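Local atomic coordinates of ARO (armadillo repeats only protein) (Plasmodium falciparum Santa Lucia, PDB entry 5EWP), a protein that probably acts as an armadillo-repeat binding scaffold in the translocation and attachment of rhoptries to the apical pole of the malaria parasite. Residues N26-F31 with K79-E84; N33-T38 with A89-L94; Y199-F204 with N244-R249. All coordinates share one frame; numbering follows the deposited sequence.

Contact 1: residues N26-F31 with K79-E84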
loop_
_atom_site.group_PDB
_atom_site.type_symbol
_atom_site.label_atom_id
_atom_site.label_comp_id
_atom_site.label_asym_id
_atom_site.label_seq_id
_atom_site.Cartn_x
_atom_site.Cartn_y
_atom_site.Cartn_z
ATOM N N ASN A 26 -19.147 -10.772 -11.671
ATOM C CA ASN A 26 -18.208 -10.632 -10.546
ATOM C C ASN A 26 -17.391 -11.891 -10.304
ATOM O O ASN A 26 -17.219 -12.332 -9.162
ATOM C CB ASN A 26 -18.946 -10.262 -9.258
ATOM C CG ASN A 26 -19.581 -8.895 -9.320
ATOM O OD1 ASN A 26 -18.949 -7.922 -9.722
ATOM N ND2 ASN A 26 -20.847 -8.811 -8.924
ATOM N N ASP A 27 -16.881 -12.465 -11.386
ATOM C CA ASP A 27 -16.130 -13.707 -11.317
ATOM C C ASP A 27 -14.710 -13.443 -10.817
ATOM O O ASP A 27 -13.799 -13.129 -11.604
ATOM C CB ASP A 27 -16.102 -14.380 -12.689
ATOM C CG ASP A 27 -15.644 -15.823 -12.628
ATOM O OD1 ASP A 27 -14.947 -16.208 -11.668
ATOM O OD2 ASP A 27 -15.950 -16.576 -13.575
ATOM N N VAL A 28 -14.535 -13.562 -9.505
ATOM C CA VAL A 28 -13.257 -13.288 -8.862
ATOM C C VAL A 28 -12.135 -14.170 -9.402
ATOM O O VAL A 28 -11.077 -13.662 -9.770
ATOM C CB VAL A 28 -13.362 -13.454 -7.324
ATOM C CG1 VAL A 28 -11.983 -13.433 -6.689
ATOM C CG2 VAL A 28 -14.224 -12.355 -6.748
ATOM N N GLN A 29 -12.351 -15.483 -9.460
ATOM C CA GLN A 29 -11.296 -16.391 -9.906
ATOM C C GLN A 29 -10.867 -16.105 -11.339
ATOM O O GLN A 29 -9.677 -16.185 -11.675
ATOM C CB GLN A 29 -11.732 -17.852 -9.796
ATOM C CG GLN A 29 -10.615 -18.840 -10.129
ATOM C CD GLN A 29 -9.458 -18.766 -9.148
ATOM O OE1 GLN A 29 -9.558 -19.243 -8.013
ATOM N NE2 GLN A 29 -8.358 -18.166 -9.570
ATOM N N GLU A 30 -11.831 -15.780 -12.188
ATOM C CA GLU A 30 -11.486 -15.505 -13.587
ATOM C C GLU A 30 -10.681 -14.203 -13.711
ATOM O O GLU A 30 -9.708 -14.134 -14.468
ATOM C CB GLU A 30 -12.750 -15.441 -14.443
ATOM C CG GLU A 30 -12.510 -15.351 -15.926
ATOM C CD GLU A 30 -11.827 -16.569 -16.520
ATOM O OE1 GLU A 30 -11.756 -17.627 -15.860
ATOM O OE2 GLU A 30 -11.384 -16.470 -17.679
ATOM N N PHE A 31 -11.071 -13.184 -12.951
ATOM C CA PHE A 31 -10.279 -11.951 -12.899
ATOM C C PHE A 31 -8.841 -12.242 -12.452
ATOM O O PHE A 31 -7.902 -11.726 -13.027
ATOM C CB PHE A 31 -10.918 -10.921 -11.960
ATOM C CG PHE A 31 -12.042 -10.117 -12.586
ATOM C CD1 PHE A 31 -11.917 -9.597 -13.866
ATOM C CD2 PHE A 31 -13.216 -9.878 -11.883
ATOM C CE1 PHE A 31 -12.944 -8.851 -14.432
ATOM C CE2 PHE A 31 -14.251 -9.141 -12.444
ATOM C CZ PHE A 31 -14.110 -8.620 -13.723
ATOM N N LYS A 79 -12.794 -9.747 -0.029
ATOM C CA LYS A 79 -11.394 -9.789 0.394
ATOM C C LYS A 79 -10.924 -11.206 0.653
ATOM O O LYS A 79 -9.766 -11.540 0.393
ATOM C CB LYS A 79 -11.175 -8.918 1.640
ATOM C CG LYS A 79 -11.337 -7.425 1.348
ATOM C CD LYS A 79 -11.091 -6.591 2.599
ATOM C CE LYS A 79 -11.349 -5.124 2.297
ATOM N NZ LYS A 79 -10.909 -4.259 3.414
ATOM N N ASP A 80 -11.815 -12.046 1.177
ATOM C CA ASP A 80 -11.488 -13.448 1.381
ATOM C C ASP A 80 -11.514 -14.227 0.072
ATOM O O ASP A 80 -10.650 -15.066 -0.156
ATOM C CB ASP A 80 -12.455 -14.110 2.377
ATOM C CG ASP A 80 -12.275 -13.605 3.799
ATOM O OD1 ASP A 80 -11.117 -13.472 4.261
ATOM O OD2 ASP A 80 -13.300 -13.350 4.462
ATOM N N ALA A 81 -12.512 -13.967 -0.771
ATOM C CA ALA A 81 -12.626 -14.667 -2.052
ATOM C C ALA A 81 -11.376 -14.441 -2.903
ATOM O O ALA A 81 -10.889 -15.348 -3.592
ATOM C CB ALA A 81 -13.875 -14.218 -2.800
ATOM N N ILE A 82 -10.861 -13.217 -2.860
ATOM C CA ILE A 82 -9.683 -12.883 -3.643
ATOM C C ILE A 82 -8.459 -13.631 -3.121
ATOM O O ILE A 82 -7.695 -14.189 -3.887
ATOM C CB ILE A 82 -9.455 -11.370 -3.643
ATOM C CG1 ILE A 82 -10.581 -10.709 -4.450
ATOM C CG2 ILE A 82 -8.070 -11.016 -4.250
ATOM C CD1 ILE A 82 -10.670 -9.190 -4.329
ATOM N N ARG A 83 -8.297 -13.709 -1.807
ATOM C CA ARG A 83 -7.182 -14.486 -1.270
ATOM C C ARG A 83 -7.286 -15.951 -1.701
ATOM O O ARG A 83 -6.312 -16.548 -2.139
ATOM C CB ARG A 83 -7.145 -14.409 0.263
ATOM C CG ARG A 83 -6.002 -15.232 0.876
ATOM C CD ARG A 83 -6.076 -15.235 2.400
ATOM N NE ARG A 83 -7.240 -15.977 2.879
ATOM C CZ ARG A 83 -8.337 -15.434 3.402
ATOM N NH1 ARG A 83 -8.456 -14.118 3.519
ATOM N NH2 ARG A 83 -9.335 -16.226 3.800
ATOM N N GLU A 84 -8.483 -16.510 -1.581
ATOM C CA GLU A 84 -8.699 -17.933 -1.843
ATOM C C GLU A 84 -8.541 -18.274 -3.318
ATOM O O GLU A 84 -8.322 -19.423 -3.679
ATOM C CB GLU A 84 -10.075 -18.338 -1.334
ATOM C CG GLU A 84 -10.120 -18.418 0.195
ATOM C CD GLU A 84 -11.534 -18.436 0.741
ATOM O OE1 GLU A 84 -12.485 -18.300 -0.061
ATOM O OE2 GLU A 84 -11.696 -18.599 1.971
#

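Contact 2: residues N33-T38 with A89-L94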
loop_
_atom_site.group_PDB
_atom_site.type_symbol
_atom_site.label_atom_id
_atom_site.label_comp_id
_atom_site.label_asym_id
_atom_site.label_seq_id
_atom_site.Cartn_x
_atom_site.Cartn_y
_atom_site.Cartn_z
ATOM N N ASN A 33 -7.162 -15.050 -12.807
ATOM C CA ASN A 33 -6.531 -15.754 -13.919
ATOM C C ASN A 33 -6.186 -14.815 -15.051
ATOM O O ASN A 33 -5.206 -15.030 -15.773
ATOM C CB ASN A 33 -7.440 -16.866 -14.452
ATOM C CG ASN A 33 -7.682 -17.953 -13.438
ATOM O OD1 ASN A 33 -6.864 -18.169 -12.547
ATOM N ND2 ASN A 33 -8.806 -18.649 -13.570
ATOM N N LEU A 34 -7.010 -13.781 -15.210
ATOM C CA LEU A 34 -6.839 -12.811 -16.302
ATOM C C LEU A 34 -5.759 -11.759 -16.019
ATOM O O LEU A 34 -5.340 -11.042 -16.924
ATOM C CB LEU A 34 -8.175 -12.126 -16.581
ATOM C CG LEU A 34 -9.192 -12.934 -17.381
ATOM C CD1 LEU A 34 -10.486 -12.173 -17.405
ATOM C CD2 LEU A 34 -8.671 -13.174 -18.810
ATOM N N CYS A 35 -5.298 -11.666 -14.772
ATOM C CA CYS A 35 -4.278 -10.668 -14.455
ATOM C C CYS A 35 -3.007 -10.848 -15.289
ATOM O O CYS A 35 -2.285 -9.883 -15.546
ATOM C CB CYS A 35 -3.924 -10.699 -12.970
ATOM S SG CYS A 35 -5.153 -9.954 -11.894
ATOM N N SER A 36 -2.735 -12.076 -15.728
ATOM C CA SER A 36 -1.542 -12.325 -16.538
ATOM C C SER A 36 -1.727 -11.925 -18.014
ATOM O O SER A 36 -0.766 -11.914 -18.781
ATOM C CB SER A 36 -1.135 -13.802 -16.446
ATOM O OG SER A 36 -2.161 -14.648 -16.934
ATOM N N SER A 37 -2.955 -11.606 -18.414
ATOM C CA SER A 37 -3.217 -11.279 -19.810
ATOM C C SER A 37 -2.441 -10.051 -20.257
ATOM O O SER A 37 -2.439 -9.035 -19.574
ATOM C CB SER A 37 -4.704 -11.040 -20.060
ATOM O OG SER A 37 -4.879 -10.636 -21.411
ATOM N N THR A 38 -1.774 -10.162 -21.402
ATOM C CA THR A 38 -1.068 -9.039 -22.005
ATOM C C THR A 38 -1.858 -8.453 -23.178
ATOM O O THR A 38 -1.344 -7.633 -23.939
ATOM C CB THR A 38 0.339 -9.457 -22.484
ATOM O OG1 THR A 38 0.216 -10.432 -23.525
ATOM C CG2 THR A 38 1.123 -10.053 -21.324
ATOM N N ALA A 89 -0.657 -13.747 -4.423
ATOM C CA ALA A 89 0.567 -14.121 -5.148
ATOM C C ALA A 89 0.589 -13.496 -6.548
ATOM O O ALA A 89 1.620 -13.036 -7.022
ATOM C CB ALA A 89 0.687 -15.639 -5.252
ATOM N N VAL A 90 -0.577 -13.462 -7.172
ATOM C CA VAL A 90 -0.715 -12.885 -8.503
ATOM C C VAL A 90 -0.416 -11.377 -8.487
ATOM O O VAL A 90 0.287 -10.874 -9.361
ATOM C CB VAL A 90 -2.110 -13.172 -9.063
ATOM C CG1 VAL A 90 -2.379 -12.344 -10.312
ATOM C CG2 VAL A 90 -2.250 -14.667 -9.376
ATOM N N PHE A 91 -0.913 -10.656 -7.484
ATOM C CA PHE A 91 -0.605 -9.229 -7.367
ATOM C C PHE A 91 0.881 -8.993 -7.082
ATOM O O PHE A 91 1.476 -8.046 -7.586
ATOM C CB PHE A 91 -1.447 -8.562 -6.268
ATOM C CG PHE A 91 -2.912 -8.505 -6.587
ATOM C CD1 PHE A 91 -3.343 -8.077 -7.836
ATOM C CD2 PHE A 91 -3.858 -8.870 -5.639
ATOM C CE1 PHE A 91 -4.698 -8.020 -8.134
ATOM C CE2 PHE A 91 -5.215 -8.820 -5.939
ATOM C CZ PHE A 91 -5.629 -8.397 -7.184
ATOM N N ILE A 92 1.495 -9.840 -6.256
ATOM C CA ILE A 92 2.917 -9.644 -5.981
ATOM C C ILE A 92 3.729 -9.812 -7.261
ATOM O O ILE A 92 4.688 -9.078 -7.510
ATOM C CB ILE A 92 3.408 -10.604 -4.874
ATOM C CG1 ILE A 92 2.780 -10.167 -3.547
ATOM C CG2 ILE A 92 4.926 -10.551 -4.764
ATOM C CD1 ILE A 92 2.967 -11.150 -2.382
ATOM N N ASN A 93 3.284 -10.720 -8.116
ATOM C CA ASN A 93 3.920 -10.874 -9.416
ATOM C C ASN A 93 3.783 -9.605 -10.262
ATOM O O ASN A 93 4.708 -9.217 -10.983
ATOM C CB ASN A 93 3.313 -12.059 -10.155
ATOM C CG ASN A 93 4.094 -12.427 -11.380
ATOM O OD1 ASN A 93 5.315 -12.574 -11.323
ATOM N ND2 ASN A 93 3.403 -12.578 -12.502
ATOM N N LEU A 94 2.630 -8.947 -10.173
ATOM C CA LEU A 94 2.429 -7.700 -10.930
ATOM C C LEU A 94 3.344 -6.583 -10.396
ATOM O O LEU A 94 3.762 -5.699 -11.132
ATOM C CB LEU A 94 0.963 -7.272 -10.864
ATOM C CG LEU A 94 -0.083 -8.057 -11.661
ATOM C CD1 LEU A 94 -1.453 -7.393 -11.524
ATOM C CD2 LEU A 94 0.307 -8.098 -13.102
#

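Contact 3: residues Y199-F204 with N244-R249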
loop_
_atom_site.group_PDB
_atom_site.type_symbol
_atom_site.label_atom_id
_atom_site.label_comp_id
_atom_site.label_asym_id
_atom_site.label_seq_id
_atom_site.Cartn_x
_atom_site.Cartn_y
_atom_site.Cartn_z
ATOM N N TYR A 199 1.983 7.969 12.701
ATOM C CA TYR A 199 1.210 6.875 13.287
ATOM C C TYR A 199 1.800 5.512 12.943
ATOM O O TYR A 199 1.762 4.588 13.750
ATOM C CB TYR A 199 -0.243 6.963 12.837
ATOM C CG TYR A 199 -0.947 8.214 13.306
ATOM C CD1 TYR A 199 -0.644 8.801 14.536
ATOM C CD2 TYR A 199 -1.921 8.811 12.517
ATOM C CE1 TYR A 199 -1.302 9.955 14.959
ATOM C CE2 TYR A 199 -2.577 9.954 12.928
ATOM C CZ TYR A 199 -2.270 10.523 14.138
ATOM O OH TYR A 199 -2.944 11.664 14.508
ATOM N N HIS A 200 2.329 5.371 11.729
ATOM C CA HIS A 200 2.961 4.113 11.357
ATOM C C HIS A 200 4.179 3.825 12.242
ATOM O O HIS A 200 4.388 2.694 12.677
ATOM C CB HIS A 200 3.377 4.125 9.876
ATOM C CG HIS A 200 2.233 4.265 8.916
ATOM N ND1 HIS A 200 0.943 3.878 9.222
ATOM C CD2 HIS A 200 2.187 4.761 7.651
ATOM C CE1 HIS A 200 0.157 4.117 8.185
ATOM N NE2 HIS A 200 0.886 4.658 7.222
ATOM N N LEU A 201 4.995 4.850 12.483
ATOM C CA LEU A 201 6.182 4.694 13.309
ATOM C C LEU A 201 5.822 4.314 14.745
ATOM O O LEU A 201 6.458 3.445 15.336
ATOM C CB LEU A 201 7.011 5.980 13.283
ATOM C CG LEU A 201 7.716 6.223 11.945
ATOM C CD1 LEU A 201 8.236 7.661 11.851
ATOM C CD2 LEU A 201 8.846 5.213 11.745
ATOM N N GLU A 202 4.786 4.943 15.288
ATOM C CA GLU A 202 4.299 4.570 16.608
ATOM C C GLU A 202 3.865 3.104 16.634
ATOM O O GLU A 202 4.189 2.373 17.578
ATOM C CB GLU A 202 3.139 5.474 17.031
ATOM C CG GLU A 202 3.555 6.899 17.356
ATOM C CD GLU A 202 2.402 7.741 17.876
ATOM O OE1 GLU A 202 1.256 7.523 17.427
ATOM O OE2 GLU A 202 2.644 8.623 18.731
ATOM N N ASP A 203 3.144 2.675 15.597
ATOM C CA ASP A 203 2.658 1.299 15.530
ATOM C C ASP A 203 3.787 0.289 15.409
ATOM O O ASP A 203 3.653 -0.863 15.832
ATOM C CB ASP A 203 1.672 1.141 14.366
ATOM C CG ASP A 203 0.354 1.850 14.635
ATOM O OD1 ASP A 203 0.156 2.304 15.789
ATOM O OD2 ASP A 203 -0.489 1.943 13.723
ATOM N N PHE A 204 4.894 0.724 14.826
ATOM C CA PHE A 204 6.103 -0.085 14.758
ATOM C C PHE A 204 6.728 -0.226 16.149
ATOM O O PHE A 204 7.118 -1.314 16.557
ATOM C CB PHE A 204 7.120 0.548 13.796
ATOM C CG PHE A 204 8.377 -0.254 13.619
ATOM C CD1 PHE A 204 8.405 -1.334 12.756
ATOM C CD2 PHE A 204 9.535 0.086 14.297
ATOM C CE1 PHE A 204 9.565 -2.084 12.579
ATOM C CE2 PHE A 204 10.702 -0.641 14.121
ATOM C CZ PHE A 204 10.722 -1.735 13.265
ATOM N N ASN A 244 4.931 16.278 18.065
ATOM C CA ASN A 244 5.415 16.511 19.416
ATOM C C ASN A 244 5.395 15.237 20.251
ATOM O O ASN A 244 6.369 14.925 20.935
ATOM C CB ASN A 244 4.588 17.603 20.103
ATOM C CG ASN A 244 5.272 18.162 21.339
ATOM O OD1 ASN A 244 6.499 18.277 21.388
ATOM N ND2 ASN A 244 4.479 18.514 22.345
ATOM N N VAL A 245 4.288 14.502 20.174
ATOM C CA VAL A 245 4.115 13.272 20.944
ATOM C C VAL A 245 5.162 12.203 20.622
ATOM O O VAL A 245 5.771 11.633 21.534
ATOM C CB VAL A 245 2.711 12.673 20.725
ATOM C CG1 VAL A 245 2.614 11.285 21.343
ATOM C CG2 VAL A 245 1.647 13.592 21.310
ATOM N N LEU A 246 5.381 11.931 19.336
ATOM C CA LEU A 246 6.370 10.926 18.961
ATOM C C LEU A 246 7.770 11.415 19.288
ATOM O O LEU A 246 8.620 10.632 19.713
ATOM C CB LEU A 246 6.262 10.567 17.478
ATOM C CG LEU A 246 7.279 9.551 16.934
ATOM C CD1 LEU A 246 7.314 8.271 17.756
ATOM C CD2 LEU A 246 6.984 9.230 15.472
ATOM N N LEU A 247 7.998 12.714 19.098
ATOM C CA LEU A 247 9.296 13.321 19.379
ATOM C C LEU A 247 9.702 13.090 20.833
ATOM O O LEU A 247 10.809 12.628 21.111
ATOM C CB LEU A 247 9.261 14.819 19.072
ATOM C CG LEU A 247 10.594 15.562 19.015
ATOM C CD1 LEU A 247 11.588 14.840 18.122
ATOM C CD2 LEU A 247 10.374 16.986 18.540
ATOM N N LEU A 248 8.784 13.393 21.749
ATOM C CA LEU A 248 9.000 13.178 23.177
ATOM C C LEU A 248 9.385 11.735 23.490
ATOM O O LEU A 248 10.198 11.480 24.377
ATOM C CB LEU A 248 7.748 13.557 23.973
ATOM C CG LEU A 248 7.305 15.022 23.920
ATOM C CD1 LEU A 248 6.053 15.238 24.765
ATOM C CD2 LEU A 248 8.432 15.947 24.356
ATOM N N ARG A 249 8.784 10.791 22.771
ATOM C CA ARG A 249 9.057 9.379 22.997
ATOM C C ARG A 249 10.487 9.013 22.625
ATOM O O ARG A 249 11.110 8.169 23.271
ATOM C CB ARG A 249 8.070 8.512 22.206
ATOM C CG ARG A 249 8.100 7.054 22.589
ATOM C CD ARG A 249 7.230 6.193 21.681
ATOM N NE ARG A 249 5.794 6.410 21.869
ATOM C CZ ARG A 249 5.067 5.855 22.838
ATOM N NH1 ARG A 249 5.646 5.081 23.745
ATOM N NH2 ARG A 249 3.765 6.101 22.922
HETATM O O HOH W 1 1.727 7.142 20.827
#

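Contact 1: residues N26-F31 with K79-E84
V28, in the first turn of helix 28-34, and I82, near the end of helix 77-84, meet with their side chains crossed at about a right angle, joining two helices of an armadillo-type superhelix. The touching branch is CG1 on both: V28 CG1 lies 3.8 Å from I82 CG1. V28 points toward the neighbouring helix, and CG1 stands anti to its own backbone N (chi1 169°), which carries that methyl across to I82. V28 CG1 also rests 3.8 Å from the backbone oxygen A81 O. The other methyl, CG2, turns to the smaller neighbour, 4.4 Å from A81 CB. No hydrogen bond crosses between the two segments; the contact is van der Waals packing, with further cover for V28 from L69 of helix 58-70 and from Y78.

Two residues link helix 14-25 to helix 28-34. N26 closes the preceding helix in a Schellman motif, and D27 takes the N-cap of the next, its OD1 accepting from E30 N at 3.2 Å, with the N-H coming from well above the carboxylate plane. On the far helix, R83 turns away from V28 and joins D80 and E84 in a salt-bridge network, in which the bond to E84 is long. The guanidinium meets D80 nearly in its own plane: R83 NH1 lies 2.8 Å from D80 OD1, on that oxygen's anti lone pair.

Contact 2: residues N33-T38 with A89-L94
The F91 ring meets the sulfur of C35 obliquely, where the turn at the C-terminal end of helix 28-34 packs on helix 87-95 of the armadillo-type helical array. C35 SG sits 5.3 Å from the ring centroid of F91, 55° off the ring normal, an oblique Cys sulfur-aromatic contact. The ring atom nearest the sulfur is F91 CE1, 4.3 Å from C35 SG. Elsewhere the same phenyl group packs among A109, L110 and L113 of helix 100-113 and L66 of helix 58-70; the ring is thus shared by several helices, and C35 is one of its neighbours.

C35 carries this side of the contact alone, reaching three residues of the facing helix. Its CB presses on V90 CG1 at 3.5 Å, tighter than usual for two carbons. That methyl is anti to the backbone N of V90 (chi1 168°), an orientation that brings it up against both CB and the sulfur of C35. L94 comes in one turn further along, its CD1 4.4 Å from C35 CB.

A type I turn from L34 to S37, closed by the backbone bond from S37 N to L34 O, puts C35 in its second position. R102 of helix 100-113 donates to C35 O, giving the backbone here a polar tie beside the apolar packing. The other methyl of L94 also approaches this carbonyl, with CD2 4.0 Å from C35 O.

Contact 3: residues Y199-F204 with N244-R249
Helices 192-205 and 237-250 belong to the C-terminal part of the armadillo-type array and run side by side in the same general direction. The axes of the two short segments approach to 10.7 Å and cross at 36°, with E202 and L246 closest in backbone register. L246 is the central apolar side chain, and its two methyls part company: CD2 goes to L201 and CD1 to E202. With L246 CG anti to the backbone N (chi1 178°), the isobutyl group reaches toward helix 192-205. L246 CD2 lies 3.9 Å from L201 CB, and the two leucine side chains cross at about a right angle.

E202 and L246 instead slide past each other in opposite directions, so the aliphatic part of the glutamate covers the leucine: E202 CG is 4.0 Å from L246 CD1. Beyond CG the glutamate chain is extended, which takes its carboxylate outward to the more exposed side of the contact. There it crosses V245, with E202 OE2 3.7 Å from V245 CG1. The buried side is completed by other helices: L175 and V176 of helix 171-177 touch L201, and L228 of helix 224-231 touches L246.

Beside the apolar contact, one water links the two charged side chains E202 and R249. R249 has its NH1 in a salt bridge with E211, and it makes no direct contact with E202, although the opposite charges probably attract over the 5.0 Å between E202 OE2 and R249 NE. The water donates a weak hydrogen bond to E202 OE2 at 2.7 Å. The same water accepts a hydrogen bond from R249, 3.1 Å from its NH2.

In the fold
Contacts 1 and 2 are neighbours near the N-terminal end, their centres 13 Å apart. They share helix 28-34, whose first turn meets helix 77-84, while the turn at its C-terminal end meets the following helix, 87-95. Their segments alternate along the chain, and the two patches touch where I82 CG2 packs on F91 CE2, 4.0 Å away. Contact 3 comes later in sequence and lies on the opposite side of the chain's centre, its centre about 37 Å from that of contact 1 and 36 Å from that of contact 2. Contacts 1 and 3 join helix to helix, contact 2 a turn to a helix, as expected of an elongated armadillo-type superhelix in which segments some 40 to 50 residues apart pack together.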